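Local coordinates for protein golgin subfamily A member 4 (Homo sapiens, PDB 1UPT) that takes part in vesicle trafficking at the Golgi, including endosome-to-Golgi transport, and binds a small GTPase through the GRIP domain to which this fragment belongs, at residues B[22-27]-B[47-52]. Sequence-based numbering, arbitrary orientation.
Sequences ETKTMA and REDARL
Thr23 and Glu48 make the central polar link between the two helices. The hydroxyl OG1 of Thr23 donates to OE2 of Glu48 at 2.8 Å. It meets the oxygen on its syn side, 21° out of the carboxylate plane. Thr23 places OG1 between its backbone N and carbonyl carbon (chi1 54°), while CB rests against the same carboxylate. Lys24 N also lies near Glu48 OE2, but at too poor an angle for a hydrogen bond.

The other oxygen of this buried carboxylate is served from within its own helix. Arg51 NH2 reaches Glu48 OE1 at 3.3 Å in a salt bridge whose hydrogen bond is weak. The acceptor lies at the guanidinium edge, in its plane. Each carboxylate oxygen thus has at least one donor, though OE1 is held only weakly, and the nearby guanidinium would probably help keep Glu48 ionised. Glu48 CG packs on CB of Ala27 at 4.1 Å, and the bend about CB-CG (chi2 -70°) turns the carboxylate to Thr23.

Lys24 and Asp49 add a salt bridge between the helices. Lys24 NZ donates to the syn lone pair of Asp49 OD1 at 3.1 Å, and the two side chains cross obliquely.

Right after the N-cap Glu22, the first turn of helix 23-33 runs antiparallel to helix 38-57, with axes 10.2 Å apart. This pairs the second and third helices of the GRIP domain. Glu22 and Met26 pack on aromatic side chains of another protein, consistent with GTPase binding. Tyr17 of helix 5-18 touches both Thr23 and Glu48, and Met18 of the second subunit packs on Ala27.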
# COMPACT_ATOMS: atom_id res chain seq x y z
N GLU B 22 6.75 -8.53 11.10
CA GLU B 22 7.88 -8.25 10.22
C GLU B 22 7.76 -6.85 9.61
O GLU B 22 7.83 -6.68 8.40
CB GLU B 22 7.94 -9.31 9.13
CG GLU B 22 8.25 -10.73 9.65
CD GLU B 22 9.69 -10.92 10.12
OE1 GLU B 22 10.59 -10.17 9.68
OE2 GLU B 22 9.92 -11.83 10.95
N THR B 23 7.56 -5.85 10.46
CA THR B 23 7.17 -4.53 9.98
C THR B 23 8.24 -3.82 9.18
O THR B 23 7.89 -3.20 8.20
CB THR B 23 6.63 -3.62 11.11
OG1 THR B 23 7.58 -3.53 12.19
CG2 THR B 23 5.35 -4.22 11.73
N LYS B 24 9.51 -3.95 9.56
CA LYS B 24 10.58 -3.33 8.79
C LYS B 24 10.65 -3.83 7.36
O LYS B 24 10.73 -3.04 6.41
CB LYS B 24 11.96 -3.53 9.42
CG LYS B 24 12.92 -2.36 9.04
CD LYS B 24 14.37 -2.77 8.92
CE LYS B 24 15.23 -1.58 8.42
NZ LYS B 24 16.63 -1.62 8.92
N THR B 25 10.63 -5.15 7.23
CA THR B 25 10.68 -5.76 5.92
C THR B 25 9.49 -5.33 5.08
O THR B 25 9.66 -4.91 3.95
CB THR B 25 10.75 -7.27 6.04
OG1 THR B 25 11.92 -7.63 6.78
CG2 THR B 25 10.94 -7.88 4.64
N MSE B 26 8.31 -5.42 5.68
CA MSE B 26 7.07 -5.00 5.01
C MSE B 26 7.13 -3.52 4.62
O MSE B 26 6.63 -3.15 3.55
CB MSE B 26 5.84 -5.28 5.86
CG MSE B 26 5.50 -6.75 6.21
SE MSE B 26 5.44 -8.01 4.69
CE MSE B 26 7.31 -8.57 4.51
N ALA B 27 7.71 -2.66 5.46
CA ALA B 27 7.78 -1.23 5.12
C ALA B 27 8.68 -1.03 3.91
O ALA B 27 8.38 -0.21 3.03
CB ALA B 27 8.31 -0.40 6.27
N ARG B 47 12.05 5.75 11.06
CA ARG B 47 11.02 5.65 12.08
C ARG B 47 10.78 4.23 12.57
O ARG B 47 10.58 4.03 13.75
CB ARG B 47 9.71 6.25 11.58
CG ARG B 47 9.02 7.07 12.63
CD ARG B 47 9.26 8.57 12.52
NE ARG B 47 7.99 9.26 12.60
CZ ARG B 47 7.81 10.57 12.44
NH1 ARG B 47 8.81 11.40 12.17
NH2 ARG B 47 6.58 11.03 12.55
N GLU B 48 10.77 3.26 11.66
CA GLU B 48 10.73 1.85 12.03
C GLU B 48 11.93 1.48 12.93
O GLU B 48 11.76 0.82 13.96
CB GLU B 48 10.79 0.96 10.78
CG GLU B 48 9.46 0.68 10.10
CD GLU B 48 8.55 -0.22 10.90
OE1 GLU B 48 7.33 0.06 10.96
OE2 GLU B 48 9.05 -1.21 11.49
N ASP B 49 13.12 1.90 12.51
CA ASP B 49 14.37 1.62 13.24
C ASP B 49 14.35 2.22 14.64
O ASP B 49 14.93 1.65 15.55
CB ASP B 49 15.59 2.18 12.50
CG ASP B 49 15.93 1.40 11.24
OD1 ASP B 49 15.59 0.20 11.15
OD2 ASP B 49 16.56 1.91 10.29
N ALA B 50 13.69 3.36 14.79
CA ALA B 50 13.59 4.04 16.08
C ALA B 50 12.62 3.32 17.01
O ALA B 50 12.85 3.25 18.21
CB ALA B 50 13.16 5.50 15.89
N ARG B 51 11.53 2.77 16.46
CA ARG B 51 10.58 1.97 17.23
C ARG B 51 11.22 0.70 17.77
O ARG B 51 11.00 0.32 18.92
CB ARG B 51 9.39 1.57 16.35
CG ARG B 51 8.04 1.74 17.01
CD ARG B 51 7.18 2.75 16.31
NE ARG B 51 7.04 2.42 14.89
CZ ARG B 51 6.91 3.30 13.91
NH1 ARG B 51 6.90 4.61 14.16
NH2 ARG B 51 6.80 2.88 12.66
N LEU B 52 11.99 0.03 16.92
CA LEU B 52 12.73 -1.18 17.28
C LEU B 52 13.87 -0.86 18.25
O LEU B 52 14.17 -1.66 19.13
CB LEU B 52 13.26 -1.88 16.01
CG LEU B 52 13.91 -3.28 16.09
CD1 LEU B 52 13.14 -4.28 16.98
CD2 LEU B 52 14.07 -3.87 14.69